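Long-range contacts in AvrRxo1-ORF1 (Xanthomonas oryzae pv. oryzicola, PDB 4Z8Q), which probably acts as a zeta-toxin-like kinase with a P-loop NTPase core, and is held here in complex with its partner protein AvrRxo1-ORF2: residues S192-L197 against A312-Y317; Y240-T245 against M253-I258; G100-D105 against I154-R159. All coordinates share one frame; numbering follows the deposited sequence.

Contact 1. Residues S192-L197 against A312-Y317; sequences SLVGVL and AALEKY
L197 sends its two methyls to different partners, CD1 onto L314 and CD2 onto the ring of Y317. The contact joins helix 189-198 of the zeta-toxin-like P-loop core to the last turn of helix 304-315 and the residues after it, far along the chain. The direct contacts are apolar: no hydrogen bond crosses without water, and the two segments bury 252 Å² between them.

CD1 of L197 lies 4.1 Å from CD2 of L314, the two side chains crossing at about a right angle. CD2 of L314 also reaches CG2 of V194, one turn earlier on the first helix, at 4.2 Å, so a single methyl meets both V194 and L197. L314 and V194 both continue onto L297 of helix 291-298. The ring of Y317 receives CD2 of L197 obliquely, with its own CD2 the nearest atom at 4.1 Å; past this contact the tyrosine packs on A325 and A328 of helix 322-331. In L197 the CG lies beside the backbone N (chi1 -70°) and the chain then runs extended, which carries the methyl pair outward to these partners. The backbones come nearest at L197 and A313, CA to CA 5.7 Å, and CB of A313 sits 3.6 Å from O of L197.

A water bridges the two backbones at the same place. Y317 N bonds to L314 O, three residues back, rather than to A313 O, and A313 O accepts a hydrogen bond from the water at 2.8 Å. The same water, lying in the plane of the Y317 ring at its edge, donates a second hydrogen bond to L197 O at 2.8 Å.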
ATOM      1  N   SER A 192       7.612 -15.410   1.893  1.00 16.92           N
ATOM      2  CA  SER A 192       7.176 -16.775   1.614  1.00 17.19           C
ATOM      3  C   SER A 192       7.758 -17.264   0.296  1.00 15.54           C
ATOM      4  O   SER A 192       8.166 -18.421   0.181  1.00 16.70           O
ATOM      5  CB  SER A 192       5.647 -16.868   1.570  1.00 16.39           C
ATOM      6  OG  SER A 192       5.086 -16.757   2.886  1.00 17.77           O
ATOM      7  N   LEU A 193       7.783 -16.395  -0.710  1.00 15.87           N
ATOM      8  CA  LEU A 193       8.344 -16.776  -2.005  1.00 17.58           C
ATOM      9  C   LEU A 193       9.813 -17.147  -1.839  1.00 17.16           C
ATOM     10  O   LEU A 193      10.258 -18.187  -2.340  1.00 17.17           O
ATOM     11  CB  LEU A 193       8.195 -15.630  -3.012  1.00 16.40           C
ATOM     12  CG  LEU A 193       6.758 -15.186  -3.290  1.00 20.71           C
ATOM     13  CD1 LEU A 193       6.709 -13.994  -4.241  1.00 21.43           C
ATOM     14  CD2 LEU A 193       5.950 -16.329  -3.853  1.00 19.37           C
ATOM     15  N   VAL A 194      10.559 -16.296  -1.131  1.00 16.03           N
ATOM     16  CA  VAL A 194      11.982 -16.552  -0.853  1.00 20.39           C
ATOM     17  C   VAL A 194      12.128 -17.862  -0.097  1.00 18.74           C
ATOM     18  O   VAL A 194      12.975 -18.712  -0.424  1.00 20.95           O
ATOM     19  CB  VAL A 194      12.593 -15.423   0.009  1.00 21.19           C
ATOM     20  CG1 VAL A 194      13.904 -15.860   0.632  1.00 29.54           C
ATOM     21  CG2 VAL A 194      12.817 -14.199  -0.834  1.00 28.14           C
ATOM     22  N   GLY A 195      11.290 -18.022   0.920  1.00 18.39           N
ATOM     23  CA  GLY A 195      11.319 -19.210   1.751  1.00 20.15           C
ATOM     24  C   GLY A 195      11.064 -20.463   0.939  1.00 19.39           C
ATOM     25  O   GLY A 195      11.692 -21.494   1.158  1.00 18.94           O
ATOM     26  N   VAL A 196      10.140 -20.383  -0.007  1.00 17.95           N
ATOM     27  CA  VAL A 196       9.859 -21.545  -0.849  1.00 15.37           C
ATOM     28  C   VAL A 196      11.033 -21.889  -1.778  1.00 17.87           C
ATOM     29  O   VAL A 196      11.379 -23.064  -1.955  1.00 18.46           O
ATOM     30  CB  VAL A 196       8.571 -21.339  -1.634  1.00 17.04           C
ATOM     31  CG1 VAL A 196       8.506 -22.294  -2.844  1.00 16.65           C
ATOM     32  CG2 VAL A 196       7.362 -21.553  -0.710  1.00 12.36           C
ATOM     33  N   LEU A 197      11.653 -20.874  -2.367  1.00 16.28           N
ATOM     34  CA  LEU A 197      12.830 -21.109  -3.223  1.00 18.67           C
ATOM     35  C   LEU A 197      14.035 -21.689  -2.461  1.00 21.53           C
ATOM     36  O   LEU A 197      14.903 -22.339  -3.048  1.00 21.76           O
ATOM     37  CB  LEU A 197      13.240 -19.821  -3.938  1.00 19.01           C
ATOM     38  CG  LEU A 197      12.304 -19.297  -5.035  1.00 21.53           C
ATOM     39  CD1 LEU A 197      12.880 -18.034  -5.690  1.00 18.37           C
ATOM     40  CD2 LEU A 197      12.031 -20.359  -6.094  1.00 19.35           C
ATOM     41  N   ALA A 312      21.790 -17.652  -2.459  1.00 22.80           N
ATOM     42  CA  ALA A 312      21.962 -18.797  -3.356  1.00 20.93           C
ATOM     43  C   ALA A 312      20.651 -19.236  -3.987  1.00 27.09           C
ATOM     44  O   ALA A 312      20.593 -19.529  -5.184  1.00 27.17           O
ATOM     45  CB  ALA A 312      22.605 -19.960  -2.609  1.00 21.89           C
ATOM     46  N   ALA A 313      19.602 -19.299  -3.176  1.00 24.39           N
ATOM     47  CA  ALA A 313      18.282 -19.682  -3.668  1.00 24.22           C
ATOM     48  C   ALA A 313      17.828 -18.788  -4.816  1.00 26.85           C
ATOM     49  O   ALA A 313      17.306 -19.275  -5.826  1.00 28.18           O
ATOM     50  CB  ALA A 313      17.275 -19.612  -2.545  1.00 21.41           C
ATOM     51  N   LEU A 314      18.008 -17.481  -4.644  1.00 18.77           N
ATOM     52  CA  LEU A 314      17.561 -16.491  -5.628  1.00 21.71           C
ATOM     53  C   LEU A 314      18.453 -16.441  -6.857  1.00 26.21           C
ATOM     54  O   LEU A 314      17.957 -16.309  -7.980  1.00 27.06           O
ATOM     55  CB  LEU A 314      17.512 -15.092  -5.000  1.00 23.10           C
ATOM     56  CG  LEU A 314      16.613 -14.890  -3.780  1.00 30.95           C
ATOM     57  CD1 LEU A 314      16.833 -13.512  -3.163  1.00 25.94           C
ATOM     58  CD2 LEU A 314      15.175 -15.049  -4.192  1.00 29.20           C
ATOM     59  N   GLU A 315      19.766 -16.539  -6.655  1.00 27.58           N
ATOM     60  CA  GLU A 315      20.697 -16.462  -7.784  1.00 30.16           C
ATOM     61  C   GLU A 315      20.407 -17.554  -8.796  1.00 29.85           C
ATOM     62  O   GLU A 315      20.544 -17.342 -10.000  1.00 30.93           O
ATOM     63  CB  GLU A 315      22.162 -16.549  -7.328  1.00 31.10           C
ATOM     64  CG  GLU A 315      22.651 -15.384  -6.462  1.00 29.94           C
ATOM     65  CD  GLU A 315      22.894 -14.097  -7.238  1.00 38.37           C
ATOM     66  OE1 GLU A 315      22.657 -14.063  -8.469  1.00 36.73           O
ATOM     67  OE2 GLU A 315      23.323 -13.106  -6.601  1.00 42.22           O
ATOM     68  N   LYS A 316      19.966 -18.710  -8.311  1.00 32.80           N
ATOM     69  CA  LYS A 316      19.635 -19.835  -9.185  1.00 28.20           C
ATOM     70  C   LYS A 316      18.575 -19.466 -10.231  1.00 28.80           C
ATOM     71  O   LYS A 316      18.546 -20.022 -11.330  1.00 31.27           O
ATOM     72  CB  LYS A 316      19.181 -21.031  -8.338  1.00 31.14           C
ATOM     73  CG  LYS A 316      19.153 -22.360  -9.074  1.00 40.67           C
ATOM     74  CD  LYS A 316      20.556 -22.860  -9.415  1.00 43.75           C
ATOM     75  CE  LYS A 316      20.518 -24.302  -9.909  1.00 48.33           C
ATOM     76  NZ  LYS A 316      19.943 -25.211  -8.877  1.00 50.10           N
ATOM     77  N   TYR A 317      17.720 -18.504  -9.889  1.00 28.34           N
ATOM     78  CA  TYR A 317      16.627 -18.093 -10.756  1.00 29.15           C
ATOM     79  C   TYR A 317      16.755 -16.631 -11.190  1.00 28.28           C
ATOM     80  O   TYR A 317      15.776 -15.993 -11.590  1.00 30.20           O
ATOM     81  CB  TYR A 317      15.292 -18.374 -10.063  1.00 26.24           C
ATOM     82  CG  TYR A 317      15.110 -19.861  -9.853  1.00 27.01           C
ATOM     83  CD1 TYR A 317      14.773 -20.684 -10.921  1.00 27.93           C
ATOM     84  CD2 TYR A 317      15.311 -20.443  -8.609  1.00 27.29           C
ATOM     85  CE1 TYR A 317      14.632 -22.040 -10.758  1.00 27.36           C
ATOM     86  CE2 TYR A 317      15.168 -21.811  -8.434  1.00 27.62           C
ATOM     87  CZ  TYR A 317      14.827 -22.598  -9.514  1.00 26.77           C
ATOM     88  OH  TYR A 317      14.677 -23.954  -9.370  1.00 30.85           O
TER
HETATM   89  O   HOH W   1      16.188 -21.869  -5.455  1.00 29.48           O

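Contact 2. Residues Y240-T245 against M253-I258; sequences YRLFGT and MVASVI
Strands 240-245 and 253-258 run antiparallel, at 159° between their directions and 4.5 Å between their axes, and their register slips by one residue between L242 and F243. Y240 and V257 form a hydrogen-bonded pair, with Y240 N to V257 O at 2.9 Å and a return bond from V257 N. L242 then faces two residues: its N donates to A255 O, while its O accepts from V254 N at 2.9 Å in a nearly straight bond. R241 with S256 and F243 with M253 are non-hydrogen-bonded pairs.

On the sheet face bearing R241, F243, M253 and S256, the selenomethionine at M253 lies against the phenylalanine. Its CG stands over the ring face in a CH-pi contact, 4.2 Å from the F243 centroid and 25° off the normal; its selenium is farther out, in an oblique Met-aromatic approach. The bent chain then brings CE of M253 to 3.9 Å from CD of R241, whose NH1 lies in plane at the edge of the F243 ring and bonds to K85 O. S256 OG bonds to E265.

The other face carries Y240, L242, A255 and V257. In L242 a chi1 of 168° sets CG beside the carbonyl carbon and directs CD2 to V254 and A255, 4.0 Å from CG1 of V254 and 4.2 Å from CB of A255. Y240 CB meets V257 CB, while Y240 OH bonds to D184 on the adjoining strand. V254 also places CG2 3.5 Å from G244 N. Two consecutive residues opposite one, V254 and A255 facing L242, make this a beta hairpin with a classic beta bulge.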
ATOM      1  N   TYR A 240      -5.019 -16.994  21.780  1.00 19.53           N
ATOM      2  CA  TYR A 240      -4.624 -16.632  20.432  1.00 17.47           C
ATOM      3  C   TYR A 240      -3.418 -15.704  20.506  1.00 18.21           C
ATOM      4  O   TYR A 240      -3.392 -14.769  21.311  1.00 18.06           O
ATOM      5  CB  TYR A 240      -5.783 -15.898  19.730  1.00 18.69           C
ATOM      6  CG  TYR A 240      -5.405 -15.310  18.381  1.00 15.97           C
ATOM      7  CD1 TYR A 240      -4.838 -14.036  18.285  1.00 19.37           C
ATOM      8  CD2 TYR A 240      -5.618 -16.018  17.216  1.00 18.95           C
ATOM      9  CE1 TYR A 240      -4.489 -13.497  17.062  1.00 15.64           C
ATOM     10  CE2 TYR A 240      -5.267 -15.483  15.980  1.00 20.40           C
ATOM     11  CZ  TYR A 240      -4.706 -14.222  15.919  1.00 16.78           C
ATOM     12  OH  TYR A 240      -4.370 -13.692  14.689  1.00 19.97           O
ATOM     13  N   ARG A 241      -2.422 -15.949  19.661  1.00 18.30           N
ATOM     14  CA  ARG A 241      -1.333 -15.004  19.495  1.00 19.11           C
ATOM     15  C   ARG A 241      -1.027 -14.857  18.025  1.00 14.58           C
ATOM     16  O   ARG A 241      -0.962 -15.846  17.298  1.00 14.49           O
ATOM     17  CB  ARG A 241      -0.070 -15.450  20.236  1.00 19.65           C
ATOM     18  CG  ARG A 241      -0.186 -15.409  21.746  1.00 20.30           C
ATOM     19  CD  ARG A 241       1.051 -15.996  22.390  1.00 20.55           C
ATOM     20  NE  ARG A 241       1.083 -17.449  22.286  1.00 20.13           N
ATOM     21  CZ  ARG A 241       2.196 -18.178  22.379  1.00 24.51           C
ATOM     22  NH1 ARG A 241       3.360 -17.577  22.558  1.00 24.15           N
ATOM     23  NH2 ARG A 241       2.146 -19.502  22.276  1.00 21.27           N
ATOM     24  N   LEU A 242      -0.838 -13.615  17.611  1.00 12.33           N
ATOM     25  CA  LEU A 242      -0.515 -13.298  16.237  1.00 14.90           C
ATOM     26  C   LEU A 242       0.895 -12.731  16.210  1.00 15.57           C
ATOM     27  O   LEU A 242       1.187 -11.807  16.953  1.00 16.13           O
ATOM     28  CB  LEU A 242      -1.484 -12.250  15.702  1.00 15.31           C
ATOM     29  CG  LEU A 242      -1.111 -11.610  14.361  1.00 15.76           C
ATOM     30  CD1 LEU A 242      -1.133 -12.635  13.222  1.00 13.57           C
ATOM     31  CD2 LEU A 242      -2.090 -10.468  14.086  1.00 14.96           C
ATOM     32  N   PHE A 243       1.756 -13.305  15.369  1.00 14.02           N
ATOM     33  CA  PHE A 243       3.132 -12.835  15.212  1.00 16.73           C
ATOM     34  C   PHE A 243       3.322 -12.356  13.787  1.00 16.79           C
ATOM     35  O   PHE A 243       2.948 -13.060  12.843  1.00 16.56           O
ATOM     36  CB  PHE A 243       4.113 -13.974  15.476  1.00 20.78           C
ATOM     37  CG  PHE A 243       4.137 -14.424  16.892  1.00 20.59           C
ATOM     38  CD1 PHE A 243       4.926 -13.764  17.824  1.00 16.52           C
ATOM     39  CD2 PHE A 243       3.370 -15.513  17.302  1.00 21.86           C
ATOM     40  CE1 PHE A 243       4.957 -14.178  19.142  1.00 22.41           C
ATOM     41  CE2 PHE A 243       3.388 -15.926  18.624  1.00 22.22           C
ATOM     42  CZ  PHE A 243       4.180 -15.255  19.542  1.00 20.76           C
ATOM     43  N   GLY A 244       3.883 -11.159  13.633  1.00 15.47           N
ATOM     44  CA  GLY A 244       4.166 -10.617  12.323  1.00 14.42           C
ATOM     45  C   GLY A 244       5.661 -10.473  12.141  1.00 19.84           C
ATOM     46  O   GLY A 244       6.419 -10.739  13.078  1.00 18.35           O
ATOM     47  N   THR A 245       6.088 -10.052  10.951  1.00 19.50           N
ATOM     48  CA  THR A 245       7.517 -10.030  10.634  1.00 19.95           C
ATOM     49  C   THR A 245       7.991  -8.593  10.464  1.00 24.38           C
ATOM     50  O   THR A 245       7.513  -7.871   9.575  1.00 23.28           O
ATOM     51  CB  THR A 245       7.791 -10.787   9.327  1.00 21.55           C
ATOM     52  OG1 THR A 245       7.371 -12.152   9.449  1.00 16.70           O
ATOM     53  CG2 THR A 245       9.289 -10.738   8.976  1.00 20.70           C
HETATM   54  N   MSE A 253       5.314  -9.988  18.341  1.00 22.73           N
HETATM   55  CA  MSE A 253       3.892 -10.185  18.583  1.00 23.94           C
HETATM   56  C   MSE A 253       3.162  -8.919  18.192  1.00 18.97           C
HETATM   57  O   MSE A 253       3.604  -7.804  18.503  1.00 18.93           O
HETATM   58  CB  MSE A 253       3.547 -10.581  20.018  1.00 21.13           C
HETATM   59  CG  MSE A 253       2.316 -11.540  20.096  1.00 20.31           C
HETATM   60 SE   MSE A 253       1.790 -11.602  21.903  1.00 47.33          SE
HETATM   61  CE  MSE A 253       3.246 -12.783  22.501  1.00 23.76           C
ATOM     62  N   VAL A 254       2.034  -9.110  17.515  1.00 18.74           N
ATOM     63  CA  VAL A 254       1.253  -8.015  16.965  1.00 17.20           C
ATOM     64  C   VAL A 254      -0.082  -7.865  17.697  1.00 17.39           C
ATOM     65  O   VAL A 254      -0.493  -6.743  18.050  1.00 16.58           O
ATOM     66  CB  VAL A 254       1.001  -8.251  15.464  1.00 18.44           C
ATOM     67  CG1 VAL A 254       0.028  -7.202  14.909  1.00 14.85           C
ATOM     68  CG2 VAL A 254       2.328  -8.249  14.683  1.00 17.11           C
ATOM     69  N   ALA A 255      -0.741  -8.993  17.954  1.00 13.91           N
ATOM     70  CA  ALA A 255      -1.989  -8.992  18.710  1.00 18.24           C
ATOM     71  C   ALA A 255      -2.164 -10.301  19.451  1.00 17.32           C
ATOM     72  O   ALA A 255      -1.598 -11.323  19.057  1.00 19.90           O
ATOM     73  CB  ALA A 255      -3.187  -8.769  17.779  1.00 17.65           C
ATOM     74  N   SER A 256      -2.977 -10.277  20.500  1.00 15.56           N
ATOM     75  CA  SER A 256      -3.164 -11.471  21.312  1.00 16.18           C
ATOM     76  C   SER A 256      -4.519 -11.478  21.999  1.00 16.31           C
ATOM     77  O   SER A 256      -5.043 -10.436  22.366  1.00 15.22           O
ATOM     78  CB  SER A 256      -2.063 -11.575  22.372  1.00 15.51           C
ATOM     79  OG  SER A 256      -2.133 -10.492  23.281  1.00 19.01           O
ATOM     80  N   VAL A 257      -5.073 -12.671  22.191  1.00 15.54           N
ATOM     81  CA  VAL A 257      -6.198 -12.819  23.092  1.00 18.57           C
ATOM     82  C   VAL A 257      -5.799 -13.886  24.095  1.00 22.08           C
ATOM     83  O   VAL A 257      -5.805 -15.074  23.783  1.00 17.14           O
ATOM     84  CB  VAL A 257      -7.489 -13.201  22.376  1.00 21.54           C
ATOM     85  CG1 VAL A 257      -8.694 -12.999  23.334  1.00 21.04           C
ATOM     86  CG2 VAL A 257      -7.668 -12.359  21.118  1.00 17.98           C
ATOM     87  N   ILE A 258      -5.434 -13.448  25.299  1.00 19.59           N
ATOM     88  CA  ILE A 258      -4.874 -14.354  26.295  1.00 26.00           C
ATOM     89  C   ILE A 258      -5.643 -14.198  27.590  1.00 29.41           C
ATOM     90  O   ILE A 258      -5.622 -13.123  28.198  1.00 27.63           O
ATOM     91  CB  ILE A 258      -3.399 -14.044  26.585  1.00 27.78           C
ATOM     92  CG1 ILE A 258      -2.547 -14.202  25.321  1.00 23.14           C
ATOM     93  CG2 ILE A 258      -2.869 -14.999  27.664  1.00 27.96           C
ATOM     94  CD1 ILE A 258      -1.133 -13.638  25.462  1.00 27.69           C
TER

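Contact 3. Residues G100-D105 against I154-R159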
ATOM      1  N   GLY A 100       4.293 -36.172  13.774  1.00 25.52           N
ATOM      2  CA  GLY A 100       3.100 -36.369  14.580  1.00 28.26           C
ATOM      3  C   GLY A 100       2.018 -35.315  14.401  1.00 26.77           C
ATOM      4  O   GLY A 100       0.902 -35.469  14.911  1.00 26.93           O
ATOM      5  N   CYS A 101       2.346 -34.241  13.688  1.00 24.44           N
ATOM      6  CA  CYS A 101       1.387 -33.173  13.425  1.00 21.65           C
ATOM      7  C   CYS A 101       0.405 -33.498  12.303  1.00 27.05           C
ATOM      8  O   CYS A 101       0.723 -34.255  11.379  1.00 26.68           O
ATOM      9  CB  CYS A 101       2.139 -31.877  13.126  1.00 23.94           C
ATOM     10  SG  CYS A 101       3.235 -31.405  14.456  1.00 29.37           S
ATOM     11  N   VAL A 102      -0.800 -32.947  12.405  1.00 24.20           N
ATOM     12  CA  VAL A 102      -1.797 -33.043  11.335  1.00 25.30           C
ATOM     13  C   VAL A 102      -1.505 -32.011  10.264  1.00 31.29           C
ATOM     14  O   VAL A 102      -1.567 -30.799  10.506  1.00 29.31           O
ATOM     15  CB  VAL A 102      -3.223 -32.823  11.845  1.00 27.89           C
ATOM     16  CG1 VAL A 102      -4.212 -32.925  10.690  1.00 28.60           C
ATOM     17  CG2 VAL A 102      -3.555 -33.844  12.913  1.00 31.24           C
ATOM     18  N   ASN A 103      -1.219 -32.508   9.066  1.00 33.01           N
ATOM     19  CA  ASN A 103      -0.673 -31.700   7.989  1.00 39.52           C
ATOM     20  C   ASN A 103      -0.952 -32.487   6.713  1.00 37.12           C
ATOM     21  O   ASN A 103      -0.599 -33.656   6.630  1.00 36.37           O
ATOM     22  CB  ASN A 103       0.830 -31.544   8.269  1.00 33.47           C
ATOM     23  CG  ASN A 103       1.614 -30.955   7.112  1.00 38.07           C
ATOM     24  OD1 ASN A 103       1.209 -31.011   5.956  1.00 39.05           O
ATOM     25  ND2 ASN A 103       2.780 -30.410   7.429  1.00 46.38           N
ATOM     26  N   PRO A 104      -1.568 -31.856   5.702  1.00 41.92           N
ATOM     27  CA  PRO A 104      -1.894 -32.647   4.508  1.00 40.92           C
ATOM     28  C   PRO A 104      -0.642 -33.088   3.735  1.00 38.60           C
ATOM     29  O   PRO A 104      -0.801 -33.798   2.746  1.00 42.07           O
ATOM     30  CB  PRO A 104      -2.736 -31.684   3.658  1.00 43.56           C
ATOM     31  CG  PRO A 104      -3.018 -30.480   4.549  1.00 45.64           C
ATOM     32  CD  PRO A 104      -1.881 -30.430   5.515  1.00 43.57           C
ATOM     33  N   ASP A 105       0.558 -32.691   4.180  1.00 33.53           N
ATOM     34  CA  ASP A 105       1.818 -33.077   3.523  1.00 36.98           C
ATOM     35  C   ASP A 105       2.661 -34.115   4.282  1.00 37.80           C
ATOM     36  O   ASP A 105       3.812 -34.367   3.908  1.00 35.95           O
ATOM     37  CB  ASP A 105       2.716 -31.851   3.264  1.00 37.29           C
ATOM     38  CG  ASP A 105       2.008 -30.730   2.508  1.00 41.25           C
ATOM     39  OD1 ASP A 105       1.163 -31.012   1.633  1.00 45.31           O
ATOM     40  OD2 ASP A 105       2.308 -29.550   2.794  1.00 41.49           O
ATOM     41  N   ILE A 154      -3.275 -32.592  20.339  1.00 20.21           N
ATOM     42  CA  ILE A 154      -2.868 -32.755  18.952  1.00 21.12           C
ATOM     43  C   ILE A 154      -2.385 -31.450  18.350  1.00 18.85           C
ATOM     44  O   ILE A 154      -2.701 -30.371  18.842  1.00 17.70           O
ATOM     45  CB  ILE A 154      -4.023 -33.259  18.094  1.00 22.75           C
ATOM     46  CG1 ILE A 154      -5.185 -32.275  18.161  1.00 23.02           C
ATOM     47  CG2 ILE A 154      -4.448 -34.651  18.532  1.00 24.05           C
ATOM     48  CD1 ILE A 154      -6.370 -32.701  17.334  1.00 25.72           C
ATOM     49  N   VAL A 155      -1.608 -31.557  17.280  1.00 20.62           N
ATOM     50  CA  VAL A 155      -1.064 -30.379  16.612  1.00 20.68           C
ATOM     51  C   VAL A 155      -1.532 -30.323  15.175  1.00 23.66           C
ATOM     52  O   VAL A 155      -1.350 -31.282  14.407  1.00 20.80           O
ATOM     53  CB  VAL A 155       0.474 -30.375  16.614  1.00 20.79           C
ATOM     54  CG1 VAL A 155       0.993 -29.050  16.021  1.00 19.22           C
ATOM     55  CG2 VAL A 155       0.983 -30.562  18.020  1.00 22.79           C
ATOM     56  N   VAL A 156      -2.140 -29.202  14.808  1.00 21.78           N
ATOM     57  CA  VAL A 156      -2.575 -29.008  13.434  1.00 19.37           C
ATOM     58  C   VAL A 156      -1.771 -27.850  12.873  1.00 25.69           C
ATOM     59  O   VAL A 156      -1.863 -26.709  13.365  1.00 20.05           O
ATOM     60  CB  VAL A 156      -4.077 -28.699  13.335  1.00 23.29           C
ATOM     61  CG1 VAL A 156      -4.466 -28.414  11.887  1.00 25.94           C
ATOM     62  CG2 VAL A 156      -4.892 -29.871  13.872  1.00 24.60           C
ATOM     63  N   ASP A 157      -0.944 -28.129  11.873  1.00 21.64           N
ATOM     64  CA  ASP A 157      -0.234 -27.028  11.233  1.00 25.45           C
ATOM     65  C   ASP A 157      -0.569 -27.009   9.744  1.00 30.57           C
ATOM     66  O   ASP A 157       0.163 -27.529   8.902  1.00 41.71           O
ATOM     67  CB  ASP A 157       1.278 -27.102  11.484  1.00 32.13           C
ATOM     68  CG  ASP A 157       1.902 -28.362  10.940  1.00 34.01           C
ATOM     69  OD1 ASP A 157       1.147 -29.298  10.599  1.00 36.33           O
ATOM     70  OD2 ASP A 157       3.150 -28.421  10.854  1.00 42.91           O
ATOM     71  N   LYS A 158      -1.720 -26.449   9.433  1.00 24.12           N
ATOM     72  CA  LYS A 158      -2.120 -26.262   8.060  1.00 26.22           C
ATOM     73  C   LYS A 158      -2.084 -24.777   7.887  1.00 28.08           C
ATOM     74  O   LYS A 158      -1.727 -24.048   8.822  1.00 30.45           O
ATOM     75  CB  LYS A 158      -3.565 -26.698   7.863  1.00 33.87           C
ATOM     76  CG  LYS A 158      -3.885 -28.087   8.312  1.00 39.23           C
ATOM     77  CD  LYS A 158      -5.150 -28.513   7.608  1.00 40.64           C
ATOM     78  CE  LYS A 158      -5.473 -29.940   7.918  1.00 41.10           C
ATOM     79  NZ  LYS A 158      -6.878 -30.218   7.481  1.00 41.63           N
ATOM     80  N   ARG A 159      -2.491 -24.315   6.712  1.00 29.64           N
ATOM     81  CA  ARG A 159      -2.592 -22.889   6.490  1.00 26.39           C
ATOM     82  C   ARG A 159      -3.733 -22.320   7.318  1.00 24.99           C
ATOM     83  O   ARG A 159      -3.600 -21.233   7.909  1.00 21.45           O
ATOM     84  CB  ARG A 159      -2.788 -22.589   5.011  1.00 32.77           C
ATOM     85  CG  ARG A 159      -2.471 -21.152   4.683  1.00 32.96           C
ATOM     86  CD  ARG A 159      -2.726 -20.835   3.222  1.00 35.16           C
ATOM     87  NE  ARG A 159      -1.661 -21.292   2.336  1.00 32.41           N
ATOM     88  CZ  ARG A 159      -1.665 -22.452   1.683  1.00 36.46           C
ATOM     89  NH1 ARG A 159      -2.672 -23.308   1.836  1.00 35.30           N
ATOM     90  NH2 ARG A 159      -0.651 -22.756   0.882  1.00 34.31           N
TER
HETATM   91  O   HOH W   2      -0.874 -34.299  16.798  1.00 21.35           O
HETATM   92  O   HOH W   3       4.093 -30.743  10.295  1.00 34.28           O
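V102 bridges the backbone of V156, using both its N and its O, and so lays the loop 100-105 along strand 154-156, an outermost strand of the sheet in the P-loop NTPase-like core. V102 N donates to V155 O at 2.7 Å, almost in line with the carbonyl, and V102 O accepts from D157 N at 3.1 Å. One residue bonded to the neighbours on either side of its partner is the pattern of a parallel bridge, and the chain directions, 26° apart, agree; the bridge is single. A water prolongs the seam, accepting from V155 N and donating to G100 O.

Apolar contacts flank these bonds. C101 SG lies 3.6 Å from CG1 of V155, V102 CB meets CG2 of V156, and CD of P104 meets CG of K158 more loosely. P104 also packs on S98 of the AvrRxo1-ORF2 chain. The K158 side chain extends onward, its NZ bonding to Y169 OH.

The polar contacts centre on D157. With CG between the backbone N and the carbonyl carbon (chi1 61°), its carboxylate swings back toward the loop. There OD1 approaches CB of N103 to 3.3 Å and stands 3.1 Å from V102 O, two acceptors without a bond. The D157 side chain is about 5 Å from a bound phosphate, probably from the crystallisation liquor, and near, without touching, the residues of a probable P-loop (Walker A) between strand 66-71 and helix 78-85, consistent with a place at the edge of a phosphate pocket. The N103 amide and D157 carboxylate, their planes 77° apart, share a second water that accepts from N103 ND2 at 3.2 Å and donates to D157 OD2 at 2.6 Å.

Overall arrangement
From the N terminus, contact 3 comes first: it closes a loop of 48 residues, about half of them helical, from the segment after helix 87-95 to strand 154-156, before either of the others opens. Contact 1 then spans 114 residues, bringing helix 304-315, near the C terminus, onto helix 189-198. Within that span lies contact 2, a local hairpin with only seven residues between its segments. Contacts 2 and 3 reach the same mixed sheet, 3 at one edge strand of the chain's own sheet, 154-156, and 2 on the far side of strands 66-71 and 179-185, their centres 20 Å apart. Contact 1 joins helices, its centre 24 Å from that of contact 3 and 27 Å from that of contact 2. None of the three touches another.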